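Side-chain contacts in 1,4-dihydroxy-6-naphtoate synthase (Archaeoglobus fulgidus, PDB 1ZBM), which probably catalyses the conversion of cyclic dehypoxanthinylfutalosinate into 1,4-dihydroxy-6-naphthoate, a step in the biosynthesis of menaquinone: residues A23-A28 with M240-Y245; R135-V140 with A159-K164; E217-A222 with E232-F237. All blocks are in the same frame, centred on the assembly; numbering follows the deposited sequence.

Interaction 1 of 3, residues A23-A28 with M240-Y245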
loop_
_atom_site.group_PDB
_atom_site.type_symbol
_atom_site.label_atom_id
_atom_site.label_comp_id
_atom_site.label_asym_id
_atom_site.label_seq_id
_atom_site.Cartn_x
_atom_site.Cartn_y
_atom_site.Cartn_z
ATOM N N ALA A 23 -5.324 3.504 -9.037
ATOM C CA ALA A 23 -6.126 4.142 -10.074
ATOM C C ALA A 23 -7.349 3.271 -10.349
ATOM O O ALA A 23 -8.453 3.769 -10.581
ATOM C CB ALA A 23 -5.294 4.301 -11.353
ATOM N N PHE A 24 -7.126 1.961 -10.322
ATOM C CA PHE A 24 -8.162 0.961 -10.546
ATOM C C PHE A 24 -9.292 1.181 -9.536
ATOM O O PHE A 24 -10.442 1.404 -9.914
ATOM C CB PHE A 24 -7.538 -0.433 -10.386
ATOM C CG PHE A 24 -8.486 -1.572 -10.633
ATOM C CD1 PHE A 24 -8.849 -1.931 -11.930
ATOM C CD2 PHE A 24 -9.028 -2.278 -9.568
ATOM C CE1 PHE A 24 -9.730 -2.998 -12.164
ATOM C CE2 PHE A 24 -9.911 -3.344 -9.787
ATOM C CZ PHE A 24 -10.268 -3.698 -11.092
HETATM N N MSE A 25 -8.938 1.139 -8.255
HETATM C CA MSE A 25 -9.873 1.338 -7.156
HETATM C C MSE A 25 -10.604 2.687 -7.243
HETATM O O MSE A 25 -11.824 2.762 -7.035
HETATM C CB MSE A 25 -9.108 1.241 -5.831
HETATM C CG MSE A 25 -9.952 1.328 -4.577
HETATM SE SE MSE A 25 -8.822 1.532 -2.984
HETATM C CE MSE A 25 -7.566 0.087 -3.348
ATOM N N PHE A 26 -9.869 3.746 -7.576
ATOM C CA PHE A 26 -10.458 5.092 -7.669
ATOM C C PHE A 26 -11.050 5.498 -9.016
ATOM O O PHE A 26 -11.593 6.595 -9.137
ATOM C CB PHE A 26 -9.436 6.164 -7.277
ATOM C CG PHE A 26 -9.213 6.287 -5.799
ATOM C CD1 PHE A 26 -8.207 5.570 -5.175
ATOM C CD2 PHE A 26 -9.983 7.157 -5.039
ATOM C CE1 PHE A 26 -7.965 5.722 -3.810
ATOM C CE2 PHE A 26 -9.755 7.320 -3.673
ATOM C CZ PHE A 26 -8.742 6.604 -3.059
ATOM N N TYR A 27 -10.952 4.627 -10.018
ATOM C CA TYR A 27 -11.477 4.938 -11.344
ATOM C C TYR A 27 -12.899 5.495 -11.359
ATOM O O TYR A 27 -13.149 6.549 -11.941
ATOM C CB TYR A 27 -11.420 3.706 -12.253
ATOM C CG TYR A 27 -12.190 3.902 -13.534
ATOM C CD1 TYR A 27 -13.500 3.437 -13.664
ATOM C CD2 TYR A 27 -11.641 4.627 -14.590
ATOM C CE1 TYR A 27 -14.241 3.695 -14.812
ATOM C CE2 TYR A 27 -12.375 4.890 -15.738
ATOM C CZ TYR A 27 -13.671 4.424 -15.843
ATOM O OH TYR A 27 -14.389 4.690 -16.988
ATOM N N ALA A 28 -13.830 4.785 -10.734
ATOM C CA ALA A 28 -15.219 5.225 -10.712
ATOM C C ALA A 28 -15.371 6.624 -10.123
ATOM O O ALA A 28 -16.171 7.430 -10.608
ATOM C CB ALA A 28 -16.077 4.230 -9.917
HETATM N N MSE A 240 -5.326 -8.223 -6.856
HETATM C CA MSE A 240 -4.610 -8.765 -5.698
HETATM C C MSE A 240 -4.756 -7.860 -4.476
HETATM O O MSE A 240 -4.784 -8.338 -3.343
HETATM C CB MSE A 240 -3.115 -8.915 -6.009
HETATM C CG MSE A 240 -2.735 -10.200 -6.748
HETATM SE SE MSE A 240 -0.916 -10.199 -7.434
HETATM C CE MSE A 240 0.098 -10.455 -5.807
ATOM N N TYR A 241 -4.843 -6.552 -4.712
ATOM C CA TYR A 241 -4.955 -5.595 -3.623
ATOM C C TYR A 241 -6.222 -4.748 -3.628
ATOM O O TYR A 241 -6.317 -3.753 -2.908
ATOM C CB TYR A 241 -3.715 -4.701 -3.610
ATOM C CG TYR A 241 -2.455 -5.452 -3.240
ATOM C CD1 TYR A 241 -2.283 -5.970 -1.955
ATOM C CD2 TYR A 241 -1.448 -5.674 -4.179
ATOM C CE1 TYR A 241 -1.140 -6.694 -1.617
ATOM C CE2 TYR A 241 -0.303 -6.396 -3.850
ATOM C CZ TYR A 241 -0.156 -6.902 -2.570
ATOM O OH TYR A 241 0.964 -7.626 -2.251
ATOM N N VAL A 242 -7.190 -5.134 -4.450
ATOM C CA VAL A 242 -8.471 -4.430 -4.529
ATOM C C VAL A 242 -9.553 -5.508 -4.602
ATOM O O VAL A 242 -9.986 -5.887 -5.688
ATOM C CB VAL A 242 -8.570 -3.533 -5.800
ATOM C CG1 VAL A 242 -9.911 -2.809 -5.818
ATOM C CG2 VAL A 242 -7.428 -2.534 -5.843
ATOM N N ASN A 243 -9.972 -6.003 -3.439
ATOM C CA ASN A 243 -10.993 -7.049 -3.351
ATOM C C ASN A 243 -11.841 -6.897 -2.091
ATOM O O ASN A 243 -12.017 -5.788 -1.595
ATOM C CB ASN A 243 -10.333 -8.424 -3.350
ATOM C CG ASN A 243 -9.095 -8.463 -2.477
ATOM O OD1 ASN A 243 -9.002 -7.745 -1.471
ATOM N ND2 ASN A 243 -8.137 -9.306 -2.847
ATOM N N ASP A 244 -12.362 -8.009 -1.578
ATOM C CA ASP A 244 -13.191 -7.982 -0.369
ATOM C C ASP A 244 -12.605 -7.163 0.777
ATOM O O ASP A 244 -13.305 -6.357 1.389
ATOM C CB ASP A 244 -13.445 -9.398 0.164
ATOM C CG ASP A 244 -14.484 -10.130 -0.619
ATOM O OD1 ASP A 244 -15.608 -9.585 -0.787
ATOM O OD2 ASP A 244 -14.201 -11.274 -1.069
ATOM N N TYR A 245 -11.332 -7.399 1.080
ATOM C CA TYR A 245 -10.667 -6.708 2.176
ATOM C C TYR A 245 -10.670 -5.198 1.976
ATOM O O TYR A 245 -10.746 -4.429 2.943
ATOM C CB TYR A 245 -9.217 -7.179 2.325
ATOM C CG TYR A 245 -9.040 -8.649 2.637
ATOM C CD1 TYR A 245 -9.802 -9.278 3.621
ATOM C CD2 TYR A 245 -8.076 -9.405 1.977
ATOM C CE1 TYR A 245 -9.605 -10.623 3.938
ATOM C CE2 TYR A 245 -7.873 -10.747 2.289
ATOM C CZ TYR A 245 -8.640 -11.347 3.268
ATOM O OH TYR A 245 -8.440 -12.679 3.575
#
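F24 and M25, neighbours on one helix, both swing CG opposite the backbone N (chi1 -178° and -176°), and this shared choice sends an aromatic ring and a long selenoether chain side by side toward V242. M25 is a selenomethionine. Its chain runs extended as far as SE and then bends at chi3 (-49°), which brings CE around to the valine. V242 answers with its two methyl groups, each of which has a different nearest partner. CG1 lies near the plane of the F24 ring, at its edge, 3.9 Å from F24 CD2, so the aromatic face takes no part in this meeting. CG2 receives the terminal methyl, with V242 CG2 3.6 Å from M25 CE. The branch point is also drawn in, V242 CB standing 4.0 Å from F24 CD2. Behind these, M25 CB is 4.1 Å from both V242 CG1 and V242 CG2, so the valine sits against the root of the selenoether chain as well as its end.

The topology illustrates how a type 2 periplasmic-binding-protein fold, to whose clan this enzyme belongs, joins residues more than 200 positions apart. Helix 20-30 follows strand 11-16, whereas V242 lies in the short non-helical link between helices 231-241 and 244-247, with N243 at the N-cap of the latter. Helix 194-213 adds further apolar cover, M204 and I208 touching M25 and A211 touching F24.

M25 CE also passes 4.1 Å from the carbonyl O of Y241, an oxygen hydrogen-bonded to T246 OG1. The Y241 ring leads away from helix 20-30, and its hydroxyl bonds to Q155 OE1; the Y241 side chain lies about 8 Å from that of H152, the predicted proton acceptor of the active site.

Interaction 2 of 3, residues R135-V140 with A159-K164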
loop_
_atom_site.group_PDB
_atom_site.type_symbol
_atom_site.label_atom_id
_atom_site.label_comp_id
_atom_site.label_asym_id
_atom_site.label_seq_id
_atom_site.Cartn_x
_atom_site.Cartn_y
_atom_site.Cartn_z
ATOM N N ARG A 135 13.792 3.085 -8.588
ATOM C CA ARG A 135 15.213 2.920 -8.828
ATOM C C ARG A 135 15.766 1.675 -8.169
ATOM O O ARG A 135 16.933 1.335 -8.340
ATOM C CB ARG A 135 15.995 4.143 -8.360
ATOM C CG ARG A 135 17.291 4.271 -9.106
ATOM C CD ARG A 135 18.001 5.563 -8.810
ATOM N NE ARG A 135 19.233 5.691 -9.589
ATOM C CZ ARG A 135 20.202 4.776 -9.637
ATOM N NH1 ARG A 135 21.293 4.997 -10.374
ATOM N NH2 ARG A 135 20.087 3.643 -8.956
ATOM N N ILE A 136 14.909 0.981 -7.431
ATOM C CA ILE A 136 15.307 -0.236 -6.735
ATOM C C ILE A 136 15.803 -1.322 -7.684
ATOM O O ILE A 136 16.869 -1.889 -7.471
ATOM C CB ILE A 136 14.145 -0.838 -5.948
ATOM C CG1 ILE A 136 13.479 0.238 -5.087
ATOM C CG2 ILE A 136 14.646 -2.003 -5.121
ATOM C CD1 ILE A 136 14.316 0.778 -3.970
ATOM N N ILE A 137 15.022 -1.617 -8.720
ATOM C CA ILE A 137 15.388 -2.663 -9.659
ATOM C C ILE A 137 16.717 -2.396 -10.332
ATOM O O ILE A 137 17.579 -3.275 -10.396
ATOM C CB ILE A 137 14.319 -2.854 -10.742
ATOM C CG1 ILE A 137 13.018 -3.332 -10.106
ATOM C CG2 ILE A 137 14.793 -3.892 -11.764
ATOM C CD1 ILE A 137 13.094 -4.744 -9.567
ATOM N N GLN A 138 16.886 -1.187 -10.845
ATOM C CA GLN A 138 18.132 -0.838 -11.506
ATOM C C GLN A 138 19.314 -1.034 -10.536
ATOM O O GLN A 138 20.290 -1.700 -10.876
ATOM C CB GLN A 138 18.071 0.613 -12.009
ATOM C CG GLN A 138 19.224 1.009 -12.919
ATOM C CD GLN A 138 19.121 2.443 -13.416
ATOM O OE1 GLN A 138 20.082 3.219 -13.315
ATOM N NE2 GLN A 138 17.957 2.806 -13.960
ATOM N N ALA A 139 19.209 -0.490 -9.324
ATOM C CA ALA A 139 20.287 -0.604 -8.340
ATOM C C ALA A 139 20.717 -2.042 -8.059
ATOM O O ALA A 139 21.892 -2.312 -7.801
ATOM C CB ALA A 139 19.881 0.077 -7.027
ATOM N N VAL A 140 19.769 -2.964 -8.095
ATOM C CA VAL A 140 20.092 -4.352 -7.835
ATOM C C VAL A 140 20.827 -4.995 -9.001
ATOM O O VAL A 140 21.885 -5.622 -8.825
ATOM C CB VAL A 140 18.833 -5.145 -7.525
ATOM C CG1 VAL A 140 19.180 -6.603 -7.292
ATOM C CG2 VAL A 140 18.165 -4.547 -6.299
ATOM N N ALA A 159 11.032 -11.596 -11.837
ATOM C CA ALA A 159 11.577 -12.706 -12.625
ATOM C C ALA A 159 11.949 -12.313 -14.062
ATOM O O ALA A 159 12.822 -12.935 -14.668
ATOM C CB ALA A 159 10.580 -13.875 -12.644
ATOM N N ASP A 160 11.293 -11.283 -14.596
ATOM C CA ASP A 160 11.578 -10.828 -15.961
ATOM C C ASP A 160 12.982 -10.231 -16.079
ATOM O O ASP A 160 13.514 -10.099 -17.183
ATOM C CB ASP A 160 10.583 -9.753 -16.426
ATOM C CG ASP A 160 9.133 -10.201 -16.352
ATOM O OD1 ASP A 160 8.853 -11.412 -16.465
ATOM O OD2 ASP A 160 8.266 -9.319 -16.201
ATOM N N TYR A 161 13.571 -9.857 -14.946
ATOM C CA TYR A 161 14.901 -9.254 -14.930
ATOM C C TYR A 161 15.924 -10.284 -14.494
ATOM O O TYR A 161 17.055 -9.941 -14.157
ATOM C CB TYR A 161 14.936 -8.085 -13.950
ATOM C CG TYR A 161 13.826 -7.092 -14.152
ATOM C CD1 TYR A 161 13.869 -6.173 -15.194
ATOM C CD2 TYR A 161 12.734 -7.065 -13.291
ATOM C CE1 TYR A 161 12.856 -5.246 -15.370
ATOM C CE2 TYR A 161 11.711 -6.147 -13.456
ATOM C CZ TYR A 161 11.779 -5.234 -14.497
ATOM O OH TYR A 161 10.788 -4.291 -14.652
ATOM N N GLY A 162 15.515 -11.547 -14.495
ATOM C CA GLY A 162 16.411 -12.609 -14.089
ATOM C C GLY A 162 16.728 -12.571 -12.603
ATOM O O GLY A 162 17.707 -13.167 -12.163
ATOM N N LEU A 163 15.908 -11.868 -11.827
ATOM C CA LEU A 163 16.123 -11.773 -10.391
ATOM C C LEU A 163 15.271 -12.823 -9.688
ATOM O O LEU A 163 14.327 -13.366 -10.271
ATOM C CB LEU A 163 15.742 -10.378 -9.879
ATOM C CG LEU A 163 16.499 -9.133 -10.373
ATOM C CD1 LEU A 163 15.768 -7.887 -9.887
ATOM C CD2 LEU A 163 17.942 -9.139 -9.882
ATOM N N LYS A 164 15.620 -13.125 -8.442
ATOM C CA LYS A 164 14.864 -14.093 -7.664
ATOM C C LYS A 164 14.670 -13.647 -6.225
ATOM O O LYS A 164 15.490 -12.926 -5.657
ATOM C CB LYS A 164 15.528 -15.477 -7.690
ATOM C CG LYS A 164 17.042 -15.483 -7.758
ATOM C CD LYS A 164 17.531 -15.421 -9.201
ATOM C CE LYS A 164 17.101 -16.660 -9.999
ATOM N NZ LYS A 164 17.663 -17.936 -9.440
#
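The second α/β lobe of a type 2 periplasmic-binding-protein fold provides this contact, in which I137 and V140 on the short helix 136-141 receive Y161 and L163 from the loop leading into edge strand 164-168. Its centrepiece is a CH-pi interaction. I137 CG2 stands over one face of the Y161 ring, 4.0 Å from its centroid and only 5° off the ring normal, so the methyl is placed almost exactly above the middle of the ring and not over its rim. The two side chains cross at about a right angle.

The branching of I137 divides its work. With chi1 at -64°, CG2 lies opposite the backbone N and faces the tyrosine, while CG1 takes the position beside that nitrogen and carries CD1 to the leucine, I137 CD1 lying 4.1 Å from L163 CD1. One turn further along the helix V140 meets the other leucine methyl, V140 CG1 being 3.8 Å from L163 CD2. L163 thus spreads its two methyls over two positions one turn apart, i and i+3, and is buried there, whereas Y161 lies at the exposed margin.

Between the two loop side chains, G162 has a positive phi (69°), a backbone shape that favours glycine, and its N bonds to the carbonyl O of A159. The turn is consistent with Y161 and L163, two residues apart, both facing the helix.

R135 occupies the N-cap position of helix 136-141, and its guanidinium forms a salt bridge with E144. L141, on the same helix, extends the apolar surface to Y161 and L163. On the sheet side, I136 and I137 rest on L150 of strand 147-150, and K164 begins strand 164-168 by backbone pairing with A95 of strand 92-95.

Interaction 3 of 3, residues E217-A222 with E232-F237; sequences EAIEYA and ERAKRF
I219 carries this contact between two consecutive helices, 215-222 and 231-241, in the helical C-terminal part of a type 2 periplasmic-binding-protein fold. The side chain can be followed outward. I219 CB is 4.2 Å from K235 CG. Next, I219 CG1 lies 3.8 Å from that same K235 CG and about as close to K235 CA, so the isoleucine runs over the root of the lysine, the two chains crossing at about a right angle. At the tip, I219 CD1 reaches the lysine's backbone N and the methyl of A234. Chi1 of I219, -137°, falls away from the staggered positions.

K235 has a second role. Beyond the isoleucine its chain bends and leads away to a salt bridge with E232, three residues earlier; NZ also pairs with D216, a residue at the start of the neighbouring helix. With K235 replaced by an alanine, E232 and D216 would probably lose the cation they share, and one flank of I219 would be less covered. The lysine's NZ approaches E232 OE1 at 2.7 Å on the syn side, 17° out of the carboxylate plane, while I219 CD1 presses on A234 CB at 3.4 Å, tighter than ordinary van der Waals contact.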
loop_
_atom_site.group_PDB
_atom_site.type_symbol
_atom_site.label_atom_id
_atom_site.label_comp_id
_atom_site.label_asym_id
_atom_site.label_seq_id
_atom_site.Cartn_x
_atom_site.Cartn_y
_atom_site.Cartn_z
ATOM N N GLU A 217 -12.748 -1.967 -17.838
ATOM C CA GLU A 217 -12.924 -0.538 -17.964
ATOM C C GLU A 217 -12.018 0.190 -16.962
ATOM O O GLU A 217 -11.211 1.041 -17.341
ATOM C CB GLU A 217 -14.382 -0.161 -17.717
ATOM C CG GLU A 217 -14.714 1.270 -18.106
ATOM C CD GLU A 217 -16.078 1.702 -17.616
ATOM O OE1 GLU A 217 -17.006 0.868 -17.634
ATOM O OE2 GLU A 217 -16.228 2.884 -17.231
ATOM N N ALA A 218 -12.145 -0.150 -15.682
ATOM C CA ALA A 218 -11.334 0.486 -14.647
ATOM C C ALA A 218 -9.830 0.299 -14.875
ATOM O O ALA A 218 -9.040 1.215 -14.647
ATOM C CB ALA A 218 -11.728 -0.046 -13.271
ATOM N N ILE A 219 -9.437 -0.881 -15.338
ATOM C CA ILE A 219 -8.033 -1.176 -15.583
ATOM C C ILE A 219 -7.490 -0.380 -16.767
ATOM O O ILE A 219 -6.300 -0.072 -16.830
ATOM C CB ILE A 219 -7.844 -2.686 -15.856
ATOM C CG1 ILE A 219 -6.613 -3.207 -15.109
ATOM C CG2 ILE A 219 -7.725 -2.952 -17.365
ATOM C CD1 ILE A 219 -5.325 -2.576 -15.517
ATOM N N GLU A 220 -8.364 -0.048 -17.711
ATOM C CA GLU A 220 -7.967 0.703 -18.902
ATOM C C GLU A 220 -7.334 2.038 -18.522
ATOM O O GLU A 220 -6.261 2.389 -19.006
ATOM C CB GLU A 220 -9.181 0.959 -19.795
ATOM C CG GLU A 220 -8.826 1.555 -21.152
ATOM C CD GLU A 220 -7.946 0.629 -21.966
ATOM O OE1 GLU A 220 -8.309 -0.567 -22.116
ATOM O OE2 GLU A 220 -6.882 1.086 -22.457
ATOM N N TYR A 221 -8.016 2.786 -17.667
ATOM C CA TYR A 221 -7.501 4.070 -17.227
ATOM C C TYR A 221 -6.269 3.859 -16.341
ATOM O O TYR A 221 -5.282 4.583 -16.450
ATOM C CB TYR A 221 -8.572 4.817 -16.442
ATOM C CG TYR A 221 -8.066 6.066 -15.763
ATOM C CD1 TYR A 221 -7.795 7.221 -16.497
ATOM C CD2 TYR A 221 -7.835 6.086 -14.389
ATOM C CE1 TYR A 221 -7.306 8.370 -15.882
ATOM C CE2 TYR A 221 -7.345 7.229 -13.758
ATOM C CZ TYR A 221 -7.082 8.367 -14.509
ATOM O OH TYR A 221 -6.590 9.500 -13.907
ATOM N N ALA A 222 -6.337 2.855 -15.472
ATOM C CA ALA A 222 -5.254 2.547 -14.548
ATOM C C ALA A 222 -3.940 2.296 -15.255
ATOM O O ALA A 222 -2.866 2.451 -14.668
ATOM C CB ALA A 222 -5.621 1.327 -13.706
ATOM N N GLU A 232 -3.280 -7.911 -18.748
ATOM C CA GLU A 232 -3.590 -9.051 -17.905
ATOM C C GLU A 232 -2.842 -9.001 -16.586
ATOM O O GLU A 232 -3.418 -9.211 -15.515
ATOM C CB GLU A 232 -3.261 -10.353 -18.638
ATOM C CG GLU A 232 -4.248 -10.673 -19.753
ATOM C CD GLU A 232 -5.702 -10.610 -19.277
ATOM O OE1 GLU A 232 -6.385 -9.606 -19.585
ATOM O OE2 GLU A 232 -6.143 -11.554 -18.579
ATOM N N ARG A 233 -1.549 -8.725 -16.675
ATOM C CA ARG A 233 -0.694 -8.657 -15.504
ATOM C C ARG A 233 -1.159 -7.525 -14.584
ATOM O O ARG A 233 -1.122 -7.650 -13.359
ATOM C CB ARG A 233 0.748 -8.421 -15.946
ATOM C CG ARG A 233 1.772 -9.148 -15.114
ATOM C CD ARG A 233 2.438 -10.244 -15.923
ATOM N NE ARG A 233 3.878 -10.241 -15.679
ATOM C CZ ARG A 233 4.755 -10.975 -16.347
ATOM N NH1 ARG A 233 4.345 -11.790 -17.316
ATOM N NH2 ARG A 233 6.042 -10.887 -16.045
ATOM N N ALA A 234 -1.600 -6.422 -15.180
ATOM C CA ALA A 234 -2.076 -5.284 -14.401
ATOM C C ALA A 234 -3.390 -5.620 -13.684
ATOM O O ALA A 234 -3.577 -5.267 -12.516
ATOM C CB ALA A 234 -2.260 -4.071 -15.300
ATOM N N LYS A 235 -4.298 -6.299 -14.380
ATOM C CA LYS A 235 -5.574 -6.678 -13.786
ATOM C C LYS A 235 -5.297 -7.586 -12.595
ATOM O O LYS A 235 -5.875 -7.426 -11.517
ATOM C CB LYS A 235 -6.446 -7.426 -14.801
ATOM C CG LYS A 235 -7.814 -6.803 -15.051
ATOM C CD LYS A 235 -8.625 -7.635 -16.032
ATOM C CE LYS A 235 -7.914 -7.763 -17.370
ATOM N NZ LYS A 235 -8.629 -8.670 -18.317
ATOM N N ARG A 236 -4.397 -8.542 -12.800
ATOM C CA ARG A 236 -4.020 -9.493 -11.759
ATOM C C ARG A 236 -3.474 -8.759 -10.531
ATOM O O ARG A 236 -3.841 -9.080 -9.404
ATOM C CB ARG A 236 -2.973 -10.466 -12.314
ATOM C CG ARG A 236 -2.410 -11.472 -11.315
ATOM C CD ARG A 236 -1.287 -12.283 -11.976
ATOM N NE ARG A 236 -0.262 -12.711 -11.021
ATOM C CZ ARG A 236 0.981 -13.042 -11.361
ATOM N NH1 ARG A 236 1.848 -13.418 -10.430
ATOM N NH2 ARG A 236 1.359 -12.992 -12.633
ATOM N N PHE A 237 -2.609 -7.770 -10.757
ATOM C CA PHE A 237 -2.020 -6.998 -9.663
ATOM C C PHE A 237 -3.077 -6.199 -8.913
ATOM O O PHE A 237 -3.135 -6.215 -7.679
ATOM C CB PHE A 237 -0.955 -6.026 -10.192
ATOM C CG PHE A 237 -0.266 -5.235 -9.109
ATOM C CD1 PHE A 237 0.604 -5.864 -8.221
ATOM C CD2 PHE A 237 -0.491 -3.867 -8.978
ATOM C CE1 PHE A 237 1.238 -5.146 -7.217
ATOM C CE2 PHE A 237 0.136 -3.138 -7.977
ATOM C CZ PHE A 237 1.007 -3.781 -7.094
#

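Overall arrangement
Interactions 1 and 3 form one neighbourhood, their centres about 10 Å apart: both use helix 231-241, and Y27 OH lies 2.6 Å from E217 OE2, a probable hydrogen bond. Interaction 1 is the more central and wholly apolar where its side chains meet; interaction 3 has a buried hydrocarbon core but a charged margin. Interaction 2, in the other lobe and about 20 Å from the chain centre, is only partly buried and alone relies on an aromatic face. It never touches interaction 1. Interactions 1 and 3 are joined by packing as well as by the Y27-E217 bond, whereas interaction 2 meets interaction 3 through a salt bridge from D160 OD2 to R233 NH2 (2.7 Å).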